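Local coordinates for protein thermospermine synthase (Medicago truncatula, PDB 6BQ7) that probably catalyses the transfer of an aminopropyl group from decarboxylated S-adenosylmethionine to spermidine, giving thermospermine and methylthioadenosine, at residues A[28-33]-A[42-47]; A[75-80]-A[251-256]; A[119-124]-A[282-287]; A[177-182]-A[213-218]. All blocks are in the same frame, centred on the assembly; numbering follows the deposited sequence.

From the N terminus, contact 1 closes first, pairing 28-33 with 42-47 as a beta hairpin of the N-terminal antiparallel sheet. Contact 2 opens after it, on 75-80, the last strand of that sheet, and closes only at 251-256, so it ties the N-terminal sheet to the Rossmann-like domain. Contact 3 starts inside this span at 119-124 and ends beyond it at 282-287; contacts 2 and 3 therefore cross. Contact 4, between the parallel strands 177-182 and 213-218, is nested in the loops of both. Contacts 1 and 2 touch each other, and contacts 1, 2 and 4 all reach the bound spermidine.

Contact 1 of 4, residues A[28-33]-A[42-47]; sequences SCWYEE and CFALNS. With SPD (spermidine), chain C.
Trp-30 lies across Ala-44 on one face of the sheet. From CB, which is near Phe-43 O, the indole swings back over the neighbouring strand because CG stands anti to the carbonyl carbon (chi1 -62°). CD2 reaches Ala-44 CA, CE3 comes to 3.3 Å from Ala-44 N, and CZ3 passes on toward Cys-42 O at the ring edge. CH2 meets Ala-44 CB, and NE1 gives Lys-27 O a weak hydrogen bond. The methyl CB of Ala-44 sits over the six-membered ring, 4.0 Å from its centroid, a CH-pi contact, while CE3 also touches Cys-42 CB. Were Trp-30 reduced to an alanine, the Ala-44 methyl would probably lose its aromatic cover and Arg-40 of the third subunit its cation-pi partner.

The two segments form a beta hairpin of the N-terminal sheet, within the tetramerisation domain. Tyr-31 and Phe-43 are its hydrogen-bonded antiparallel pair: Tyr-31 N gives a bond of 2.7 Å to Phe-43 O, and Phe-43 N returns one of 2.8 Å to Tyr-31 O. Farther along, Leu-45 N donates to Cys-29 O at 2.7 Å. Residues 29-31 continue the sheet into a strand of the second subunit, and 42-43 into one of the third.

On the opposite face the Tyr-31 and Phe-43 side chains run alongside each other, their rings oblique with planes at 46°, and Phe-43 CD2 meets the edge of the tyrosine at CD2. Leu-45 CG packs against Tyr-31 CB. Near the end of strand 29-34, Glu-33 OE2 accepts a 3.0 Å hydrogen bond from spermidine N1.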
# COMPACT_ATOMS: atom_id res chain seq x y z
N SER A 28 3.67 4.69 10.63
CA SER A 28 3.15 3.34 10.43
C SER A 28 1.67 3.27 10.08
O SER A 28 1.24 2.21 9.60
CB SER A 28 3.39 2.48 11.68
OG SER A 28 2.60 2.91 12.78
N CYS A 29 0.89 4.33 10.29
CA CYS A 29 -0.55 4.31 10.04
C CYS A 29 -0.87 5.21 8.87
O CYS A 29 -0.51 6.39 8.87
CB CYS A 29 -1.34 4.78 11.26
SG CYS A 29 -1.43 3.53 12.59
N TRP A 30 -1.55 4.66 7.89
CA TRP A 30 -1.83 5.40 6.68
C TRP A 30 -3.22 5.31 6.15
O TRP A 30 -3.87 4.34 6.29
CB TRP A 30 -0.90 4.89 5.57
CG TRP A 30 0.55 5.07 5.81
CD1 TRP A 30 1.35 4.26 6.50
CD2 TRP A 30 1.36 6.13 5.36
NE1 TRP A 30 2.59 4.75 6.55
CE2 TRP A 30 2.62 5.91 5.84
CE3 TRP A 30 1.13 7.24 4.61
CZ2 TRP A 30 3.65 6.75 5.58
CZ3 TRP A 30 2.14 8.07 4.36
CH2 TRP A 30 3.38 7.83 4.83
N TYR A 31 -3.71 6.41 5.62
CA TYR A 31 -4.94 6.41 4.86
C TYR A 31 -4.57 6.38 3.39
O TYR A 31 -3.72 7.15 2.94
CB TYR A 31 -5.81 7.62 5.19
CG TYR A 31 -6.83 7.91 4.12
CD1 TYR A 31 -7.93 7.09 3.95
CD2 TYR A 31 -6.68 9.00 3.25
CE1 TYR A 31 -8.86 7.34 2.97
CE2 TYR A 31 -7.61 9.26 2.26
CZ TYR A 31 -8.70 8.42 2.13
OH TYR A 31 -9.64 8.66 1.15
N GLU A 32 -5.18 5.46 2.65
CA GLU A 32 -4.85 5.25 1.25
C GLU A 32 -6.09 5.53 0.41
O GLU A 32 -7.20 5.15 0.77
CB GLU A 32 -4.29 3.82 1.05
CG GLU A 32 -4.68 3.13 -0.23
CD GLU A 32 -4.21 1.67 -0.28
OE1 GLU A 32 -3.08 1.39 0.18
OE2 GLU A 32 -4.98 0.81 -0.77
N GLU A 33 -5.89 6.20 -0.68
CA GLU A 33 -6.97 6.45 -1.59
C GLU A 33 -6.52 6.21 -3.01
O GLU A 33 -5.50 6.67 -3.42
CB GLU A 33 -7.50 7.86 -1.50
CG GLU A 33 -8.76 8.03 -2.32
CD GLU A 33 -9.39 9.38 -2.19
OE1 GLU A 33 -9.05 10.12 -1.29
OE2 GLU A 33 -10.24 9.70 -3.00
N CYS A 42 -1.47 8.42 -0.44
CA CYS A 42 -1.44 7.90 0.92
C CYS A 42 -1.01 8.99 1.90
O CYS A 42 0.04 9.60 1.72
CB CYS A 42 -0.51 6.69 1.02
SG CYS A 42 -0.83 5.47 -0.28
N PHE A 43 -1.84 9.23 2.93
CA PHE A 43 -1.56 10.20 3.97
C PHE A 43 -1.30 9.49 5.29
O PHE A 43 -2.05 8.60 5.69
CB PHE A 43 -2.74 11.17 4.21
CG PHE A 43 -3.46 11.61 2.98
CD1 PHE A 43 -2.77 11.94 1.83
CD2 PHE A 43 -4.83 11.72 2.99
CE1 PHE A 43 -3.44 12.36 0.71
CE2 PHE A 43 -5.50 12.14 1.86
CZ PHE A 43 -4.81 12.46 0.72
N ALA A 44 -0.26 9.92 5.99
CA ALA A 44 0.00 9.37 7.32
C ALA A 44 -1.09 9.83 8.29
O ALA A 44 -1.55 10.97 8.22
CB ALA A 44 1.38 9.80 7.80
N LEU A 45 -1.50 8.93 9.18
CA LEU A 45 -2.65 9.14 10.06
C LEU A 45 -2.21 9.45 11.49
O LEU A 45 -1.29 8.83 12.02
CB LEU A 45 -3.52 7.89 10.10
CG LEU A 45 -4.61 7.67 9.07
CD1 LEU A 45 -5.32 6.37 9.34
CD2 LEU A 45 -5.58 8.81 9.16
N ASN A 46 -2.92 10.39 12.13
CA ASN A 46 -2.85 10.56 13.58
C ASN A 46 -3.94 9.76 14.27
O ASN A 46 -3.67 9.02 15.23
CB ASN A 46 -2.99 12.04 13.97
CG ASN A 46 -1.80 12.88 13.58
OD1 ASN A 46 -0.66 12.46 13.72
ND2 ASN A 46 -2.06 14.09 13.08
N SER A 47 -5.18 9.88 13.80
CA SER A 47 -6.32 9.27 14.46
C SER A 47 -7.41 8.99 13.44
O SER A 47 -7.42 9.53 12.33
CB SER A 47 -6.90 10.16 15.56
OG SER A 47 -5.88 10.80 16.28
N1 SPD C . -10.55 12.54 -4.04
C2 SPD C . -11.18 13.26 -5.13
C3 SPD C . -11.91 14.45 -4.54
C4 SPD C . -13.40 14.31 -4.78
C5 SPD C . -14.07 15.65 -4.47
N6 SPD C . -15.50 15.58 -4.69
C7 SPD C . -16.04 16.93 -4.75
C8 SPD C . -17.54 16.89 -4.43
C9 SPD C . -17.76 17.27 -2.97
N10 SPD C . -19.19 17.23 -2.69

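Contact 2 of 4, residues A[75-80]-A[251-256]; sequences GKLQSA and IPSYAD. With SPD (spermidine), chain C.
The spermidine site lies between strand 76-80 and the 3-10 turn 252-254, where the phenol of Tyr-254 reaches across to the strand. Its OH donates to Gln-78 O at 2.9 Å, approaching from well above the carbonyl plane. Leu-77 CD2 meets the edge of the same ring at CE1, 3.9 Å away, the two side chains crossing at about a right angle.

The ring is sandwiched: spermidine C3 lies over the centre of one face, 3.5 Å above the plane, and Ile-251 CG2 over the centre of the other. Here the last strand of the N-terminal antiparallel sheet meets the link between strands 243-251 and 256-264 of the Rossmann-like domain, so the polyamine chain is held at the junction of the two. Replacing Tyr-254 by an alanine would probably leave Gln-78 O without this donor and the aliphatic part of spermidine without its aromatic floor.

Strand 76-80 also binds the ligand directly. Gln-78 OE1 accepts from the central amine N6 at 2.8 Å; the side chain bends at chi2 (-62°), turning its amide toward the polyamine. Leu-77 O takes a weak bond from N1. Farther along the strand, Ala-80 CB packs on Ser-253 CB at 3.6 Å, and Leu-77 CD2 lies 3.8 Å from Ser-253 OG, a hydroxyl whose hydrogen-bond partner is Asp-83.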
# COMPACT_ATOMS: atom_id res chain seq x y z
N GLY A 75 -15.18 6.07 1.00
CA GLY A 75 -13.78 5.85 0.69
C GLY A 75 -13.09 6.98 -0.04
O GLY A 75 -11.87 6.93 -0.21
N LYS A 76 -13.81 8.02 -0.46
CA LYS A 76 -13.25 9.12 -1.23
C LYS A 76 -13.13 10.35 -0.35
O LYS A 76 -14.13 10.82 0.20
CB LYS A 76 -14.13 9.44 -2.45
CG LYS A 76 -14.37 8.25 -3.37
CD LYS A 76 -15.39 8.57 -4.45
CE LYS A 76 -14.80 9.46 -5.55
NZ LYS A 76 -15.12 10.90 -5.35
N LEU A 77 -11.90 10.87 -0.22
CA LEU A 77 -11.73 12.13 0.48
C LEU A 77 -12.57 13.20 -0.20
O LEU A 77 -12.49 13.37 -1.42
CB LEU A 77 -10.26 12.55 0.52
CG LEU A 77 -9.96 13.75 1.43
CD1 LEU A 77 -8.63 13.57 2.11
CD2 LEU A 77 -9.96 15.06 0.65
N GLN A 78 -13.39 13.89 0.59
CA GLN A 78 -14.22 14.97 0.08
C GLN A 78 -13.78 16.32 0.60
O GLN A 78 -14.10 17.33 -0.02
CB GLN A 78 -15.69 14.73 0.44
CG GLN A 78 -16.29 13.44 -0.13
CD GLN A 78 -16.29 13.40 -1.66
OE1 GLN A 78 -16.39 14.44 -2.32
NE2 GLN A 78 -16.19 12.21 -2.22
N SER A 79 -13.03 16.35 1.70
CA SER A 79 -12.76 17.60 2.38
C SER A 79 -11.61 17.38 3.35
O SER A 79 -11.66 16.47 4.18
CB SER A 79 -13.99 18.08 3.13
OG SER A 79 -13.91 19.45 3.40
N ALA A 80 -10.56 18.19 3.20
CA ALA A 80 -9.42 18.22 4.10
C ALA A 80 -9.30 19.59 4.74
O ALA A 80 -9.48 20.62 4.07
CB ALA A 80 -8.11 17.88 3.39
N ILE A 251 -6.15 21.44 -6.00
CA ILE A 251 -6.47 21.16 -4.60
C ILE A 251 -5.55 20.04 -4.14
O ILE A 251 -5.71 18.88 -4.55
CB ILE A 251 -7.96 20.84 -4.44
CG1 ILE A 251 -8.75 22.06 -4.98
CG2 ILE A 251 -8.29 20.55 -2.98
CD1 ILE A 251 -10.24 21.97 -4.88
N PRO A 252 -4.55 20.35 -3.31
CA PRO A 252 -3.52 19.34 -3.00
C PRO A 252 -4.08 18.05 -2.44
O PRO A 252 -3.64 16.97 -2.85
CB PRO A 252 -2.61 20.05 -1.98
CG PRO A 252 -2.82 21.52 -2.26
CD PRO A 252 -4.27 21.65 -2.67
N SER A 253 -5.04 18.14 -1.51
CA SER A 253 -5.60 16.92 -0.95
C SER A 253 -6.33 16.08 -2.00
O SER A 253 -6.55 14.89 -1.77
CB SER A 253 -6.55 17.26 0.20
OG SER A 253 -7.67 17.95 -0.32
N TYR A 254 -6.67 16.64 -3.13
CA TYR A 254 -7.33 15.87 -4.17
C TYR A 254 -6.36 15.30 -5.15
O TYR A 254 -6.73 14.59 -6.00
CB TYR A 254 -8.25 16.76 -4.96
CG TYR A 254 -9.47 17.20 -4.28
CD1 TYR A 254 -9.67 16.94 -2.98
CD2 TYR A 254 -10.41 17.92 -4.94
CE1 TYR A 254 -10.78 17.36 -2.33
CE2 TYR A 254 -11.53 18.35 -4.31
CZ TYR A 254 -11.71 18.05 -3.00
OH TYR A 254 -12.81 18.46 -2.33
N ALA A 255 -5.11 15.65 -5.01
CA ALA A 255 -4.07 15.28 -5.92
C ALA A 255 -4.42 15.52 -7.37
O ALA A 255 -4.10 14.67 -8.16
CB ALA A 255 -3.61 13.86 -5.71
N ASP A 256 -5.07 16.64 -7.68
CA ASP A 256 -5.48 16.96 -9.04
C ASP A 256 -5.95 18.41 -9.09
O ASP A 256 -6.19 19.05 -8.07
CB ASP A 256 -6.58 16.03 -9.55
CG ASP A 256 -6.60 15.89 -11.05
OD1 ASP A 256 -5.82 16.58 -11.74
OD2 ASP A 256 -7.42 15.08 -11.54
N1 SPD C . -10.55 12.54 -4.04
C2 SPD C . -11.18 13.26 -5.13
C3 SPD C . -11.91 14.45 -4.54
C4 SPD C . -13.40 14.31 -4.78
C5 SPD C . -14.07 15.65 -4.47
N6 SPD C . -15.50 15.58 -4.69
C7 SPD C . -16.04 16.93 -4.75
C8 SPD C . -17.54 16.89 -4.43
C9 SPD C . -17.76 17.27 -2.97
N10 SPD C . -19.19 17.23 -2.69

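Contact 3 of 4, residues A[119-124]-A[282-287]; sequences LLRHKT and RIIEEN
Backbone hydrogen bonds join the two segments on both sides of the single bridge between His-122 and Ile-283. Ile-284 N donates to Arg-121 O at 2.9 Å, and Lys-123 N to Arg-282 O at the same length; both bonds are nearly straight. The amine of Lys-123 curls back to give Arg-282 O a further, weak bond, and it also binds Gln-281 O at the end of helix 272-282.

The side-chain polar contacts centre on Arg-121. Its NE and NH2 approach Ile-284 O side-on, at 3.1 Å and 3.2 Å, with the oxygen in the guanidinium plane. A bend at chi3 (58°) turns the group to this carbonyl. NH2 adds a weak bond to Glu-285 O at the same edge. The Glu-285 carboxylate forms a salt bridge, OE1 lying 3.5 Å from Arg-121 NE, with the two planes 62° apart. NH1 forms another salt bridge, to Glu-118.

Apolar contacts fill in around these groups. Ile-283 CG2 sits over one face of the guanidinium, whereas CG1 covers a face of the His-122 ring, 3.8 Å from the centroid in a CH-pi contact. His-122 NE2 is bonded to His-93 on helix 84-98. At the outer side, Ile-284 CG2 lies 3.7 Å from Lys-123 CG.

The turn after helix 114-119 is thus fastened to the loop after helix 272-282. Arg-121 is largely buried, and two carboxylates together with backbone carbonyls probably offset its charge and fix the rotation of its guanidinium.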
# COMPACT_ATOMS: atom_id res chain seq x y z
N LEU A 119 -21.04 30.85 1.64
CA LEU A 119 -22.11 31.65 1.17
C LEU A 119 -22.52 32.61 2.25
O LEU A 119 -22.79 33.70 1.98
CB LEU A 119 -23.29 30.78 0.80
CG LEU A 119 -23.28 29.99 -0.50
CD1 LEU A 119 -24.33 28.92 -0.48
CD2 LEU A 119 -23.47 30.86 -1.71
N LEU A 120 -22.55 32.19 3.49
CA LEU A 120 -22.99 33.06 4.57
C LEU A 120 -21.97 34.15 4.91
O LEU A 120 -22.28 35.03 5.73
CB LEU A 120 -23.33 32.22 5.80
CG LEU A 120 -24.55 31.32 5.57
CD1 LEU A 120 -24.55 30.16 6.58
CD2 LEU A 120 -25.84 32.13 5.68
N ARG A 121 -20.87 34.18 4.19
CA ARG A 121 -19.89 35.20 4.37
C ARG A 121 -20.31 36.44 3.60
O ARG A 121 -19.80 37.49 3.82
CB ARG A 121 -18.53 34.71 3.93
CG ARG A 121 -17.87 33.86 4.97
CD ARG A 121 -16.48 33.44 4.61
NE ARG A 121 -15.64 34.56 4.36
CZ ARG A 121 -14.67 34.59 3.49
NH1 ARG A 121 -14.39 33.56 2.75
NH2 ARG A 121 -13.97 35.67 3.35
N HIS A 122 -21.26 36.30 2.70
CA HIS A 122 -21.74 37.41 1.94
C HIS A 122 -22.82 38.16 2.66
O HIS A 122 -23.79 37.59 3.00
CB HIS A 122 -22.30 36.91 0.66
CG HIS A 122 -21.27 36.46 -0.29
ND1 HIS A 122 -20.89 37.20 -1.36
CD2 HIS A 122 -20.54 35.34 -0.33
CE1 HIS A 122 -19.97 36.56 -2.03
NE2 HIS A 122 -19.73 35.43 -1.42
N LYS A 123 -22.68 39.45 2.83
CA LYS A 123 -23.67 40.22 3.55
C LYS A 123 -24.96 40.42 2.75
O LYS A 123 -26.00 40.72 3.34
CB LYS A 123 -23.08 41.57 3.95
CG LYS A 123 -21.88 41.43 4.89
CD LYS A 123 -21.45 42.76 5.49
CE LYS A 123 -20.55 43.54 4.55
NZ LYS A 123 -19.93 42.62 3.57
N THR A 124 -24.92 40.23 1.43
CA THR A 124 -26.12 40.39 0.62
C THR A 124 -27.08 39.21 0.75
O THR A 124 -28.24 39.32 0.35
CB THR A 124 -25.76 40.56 -0.85
OG1 THR A 124 -25.15 39.35 -1.33
CG2 THR A 124 -24.79 41.71 -1.03
N ARG A 282 -18.76 43.06 -0.18
CA ARG A 282 -19.74 42.03 0.16
C ARG A 282 -19.39 40.87 0.99
O ARG A 282 -20.22 40.39 1.66
CB ARG A 282 -20.31 41.45 -1.09
CG ARG A 282 -20.79 42.46 -2.07
CD ARG A 282 -20.90 41.77 -3.37
NE ARG A 282 -21.65 42.55 -4.28
CZ ARG A 282 -22.24 42.05 -5.33
NH1 ARG A 282 -22.20 40.77 -5.59
NH2 ARG A 282 -22.91 42.84 -6.11
N ILE A 283 -18.15 40.51 1.07
CA ILE A 283 -17.73 39.41 1.90
C ILE A 283 -17.04 39.77 3.19
O ILE A 283 -16.12 40.53 3.21
CB ILE A 283 -16.81 38.47 1.09
CG1 ILE A 283 -17.42 38.21 -0.26
CG2 ILE A 283 -16.61 37.16 1.78
CD1 ILE A 283 -16.67 37.24 -1.11
N ILE A 284 -17.51 39.22 4.29
CA ILE A 284 -16.90 39.49 5.57
C ILE A 284 -15.71 38.62 5.68
O ILE A 284 -15.72 37.52 5.24
CB ILE A 284 -17.78 39.25 6.78
CG1 ILE A 284 -18.25 37.84 6.80
CG2 ILE A 284 -18.98 40.14 6.73
CD1 ILE A 284 -19.58 37.69 7.48
N GLU A 285 -14.62 39.26 6.04
CA GLU A 285 -13.30 38.70 6.20
C GLU A 285 -12.57 38.48 4.87
O GLU A 285 -13.13 38.60 3.82
CB GLU A 285 -13.20 37.67 7.31
CG GLU A 285 -13.46 36.22 7.05
CD GLU A 285 -14.31 35.55 8.11
OE1 GLU A 285 -15.38 34.99 7.79
OE2 GLU A 285 -13.88 35.55 9.26
N GLU A 286 -11.30 38.19 4.89
CA GLU A 286 -10.58 38.08 3.64
C GLU A 286 -10.58 36.68 3.12
O GLU A 286 -10.44 35.78 3.86
CB GLU A 286 -9.16 38.60 3.79
CG GLU A 286 -9.03 40.09 3.81
CD GLU A 286 -8.74 40.68 2.46
OE1 GLU A 286 -9.30 41.73 2.11
OE2 GLU A 286 -7.93 40.09 1.74
N ASN A 287 -10.76 36.50 1.83
CA ASN A 287 -10.65 35.19 1.25
C ASN A 287 -9.22 34.68 1.42
O ASN A 287 -8.28 35.41 1.29
CB ASN A 287 -10.92 35.22 -0.23
CG ASN A 287 -12.37 35.36 -0.55
OD1 ASN A 287 -12.72 35.65 -1.66
ND2 ASN A 287 -13.19 35.17 0.40

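Contact 4 of 4, residues A[177-182]-A[213-218]; sequences VIVGDL and IFVTQA. With SPD (spermidine), chain C.
The Phe-214 ring meets Ile-178 CB at its edge, in plane, with CD1 3.9 Å from that atom; Thr-216 N lies over one face, toward the rim. CG is anti to the backbone N (chi1 176°), which lays the ring alongside the neighbouring strand and brings CD1 close to Ile-178 O as well. The other flat group is the amide of Gln-217. Its NE2 donates to Leu-182 O at 2.6 Å, tilted from the amide plane, and also to Asp-184; OE1 accepts from Trp-258.

These side chains flank two parallel strands at the centre of the Rossmann-like sheet. Ile-178 N bonds to Ile-213 O, Val-215 N to Ile-178 O, Gly-180 N to Val-215 O at 2.7 Å, and Gln-217 N to Gly-180 O. Val-179 and Val-215 pack side by side on the face away from Phe-214. At Gly-180 the strands draw together, CA to CA 4.0 Å from Thr-216, and a side chain there would run into Thr-216 OG1. A water accepts from Leu-182 N and donates to Thr-216 OG1, which itself donates to Gln-217 O at 2.8 Å.

Just past this pairing, Asp-181, the predicted proton acceptor, takes a hydrogen bond on OD1 from spermidine N10 at 3.1 Å. Tyr-87 OH is hydrogen-bonded to OD1 and Thr-115 OG1 to OD2, probably fixing the carboxylate's rotation, and the Gln-217 amide probably helps keep the strand ends in place.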
# COMPACT_ATOMS: atom_id res chain seq x y z
N VAL A 177 -28.91 32.37 -7.04
CA VAL A 177 -27.83 31.45 -7.35
C VAL A 177 -28.21 30.04 -6.91
O VAL A 177 -28.82 29.86 -5.93
CB VAL A 177 -26.51 31.84 -6.64
CG1 VAL A 177 -25.37 30.92 -7.00
CG2 VAL A 177 -26.06 33.26 -6.90
N ILE A 178 -27.90 29.05 -7.71
CA ILE A 178 -28.04 27.66 -7.33
C ILE A 178 -26.66 27.02 -7.43
O ILE A 178 -25.98 27.17 -8.45
CB ILE A 178 -29.07 26.91 -8.19
CG1 ILE A 178 -30.45 27.50 -7.97
CG2 ILE A 178 -29.07 25.41 -7.82
CD1 ILE A 178 -31.46 27.13 -9.03
N VAL A 179 -26.24 26.34 -6.36
CA VAL A 179 -24.90 25.79 -6.24
C VAL A 179 -25.00 24.27 -6.30
O VAL A 179 -25.69 23.66 -5.47
CB VAL A 179 -24.22 26.27 -4.95
CG1 VAL A 179 -22.84 25.63 -4.79
CG2 VAL A 179 -24.14 27.80 -4.93
N GLY A 180 -24.36 23.67 -7.29
CA GLY A 180 -24.27 22.22 -7.37
C GLY A 180 -23.06 21.72 -6.61
O GLY A 180 -21.92 21.93 -7.03
N ASP A 181 -23.30 21.05 -5.49
CA ASP A 181 -22.20 20.49 -4.71
C ASP A 181 -22.40 19.00 -4.50
O ASP A 181 -22.32 18.50 -3.37
CB ASP A 181 -22.08 21.20 -3.36
CG ASP A 181 -20.74 20.92 -2.67
OD1 ASP A 181 -19.87 20.24 -3.28
OD2 ASP A 181 -20.57 21.40 -1.53
N LEU A 182 -22.65 18.27 -5.60
CA LEU A 182 -22.90 16.84 -5.53
C LEU A 182 -21.67 16.07 -5.96
O LEU A 182 -20.66 16.65 -6.39
CB LEU A 182 -24.10 16.47 -6.41
CG LEU A 182 -25.33 17.34 -6.18
CD1 LEU A 182 -26.11 17.41 -7.48
CD2 LEU A 182 -26.16 16.77 -5.03
N ILE A 213 -27.65 32.82 -11.56
CA ILE A 213 -26.42 32.14 -11.93
C ILE A 213 -26.43 30.74 -11.32
O ILE A 213 -26.78 30.57 -10.15
CB ILE A 213 -25.17 32.92 -11.48
CG1 ILE A 213 -25.08 34.29 -12.17
CG2 ILE A 213 -23.91 32.10 -11.74
CD1 ILE A 213 -23.86 35.14 -11.69
N PHE A 214 -26.06 29.76 -12.13
CA PHE A 214 -25.86 28.41 -11.67
C PHE A 214 -24.37 28.11 -11.69
O PHE A 214 -23.68 28.48 -12.64
CB PHE A 214 -26.60 27.41 -12.55
CG PHE A 214 -26.34 25.98 -12.19
CD1 PHE A 214 -26.83 25.47 -11.00
CD2 PHE A 214 -25.61 25.15 -13.03
CE1 PHE A 214 -26.61 24.15 -10.66
CE2 PHE A 214 -25.39 23.82 -12.69
CZ PHE A 214 -25.88 23.33 -11.51
N VAL A 215 -23.88 27.46 -10.65
CA VAL A 215 -22.51 26.98 -10.63
C VAL A 215 -22.54 25.57 -10.07
O VAL A 215 -23.25 25.30 -9.10
CB VAL A 215 -21.58 27.89 -9.78
CG1 VAL A 215 -22.11 28.03 -8.35
CG2 VAL A 215 -20.15 27.35 -9.79
N THR A 216 -21.80 24.65 -10.70
CA THR A 216 -21.68 23.30 -10.18
C THR A 216 -20.20 22.93 -10.13
O THR A 216 -19.39 23.41 -10.93
CB THR A 216 -22.44 22.26 -11.03
OG1 THR A 216 -22.21 20.92 -10.51
CG2 THR A 216 -21.98 22.30 -12.47
N GLN A 217 -19.85 22.08 -9.17
CA GLN A 217 -18.56 21.42 -9.25
C GLN A 217 -18.58 20.51 -10.48
O GLN A 217 -19.63 20.02 -10.89
CB GLN A 217 -18.25 20.65 -7.96
CG GLN A 217 -19.02 19.34 -7.77
CD GLN A 217 -18.25 18.14 -8.30
OE1 GLN A 217 -17.08 18.26 -8.67
NE2 GLN A 217 -18.89 16.98 -8.33
N ALA A 218 -17.42 20.35 -11.11
CA ALA A 218 -17.43 19.74 -12.44
C ALA A 218 -16.34 18.69 -12.57
O ALA A 218 -15.84 18.46 -13.68
CB ALA A 218 -17.29 20.82 -13.54
N1 SPD C . -10.55 12.54 -4.04
C2 SPD C . -11.18 13.26 -5.13
C3 SPD C . -11.91 14.45 -4.54
C4 SPD C . -13.40 14.31 -4.78
C5 SPD C . -14.07 15.65 -4.47
N6 SPD C . -15.50 15.58 -4.69
C7 SPD C . -16.04 16.93 -4.75
C8 SPD C . -17.54 16.89 -4.43
C9 SPD C . -17.76 17.27 -2.97
N10 SPD C . -19.19 17.23 -2.69
O HOH W 1 -22.55 19.23 -8.38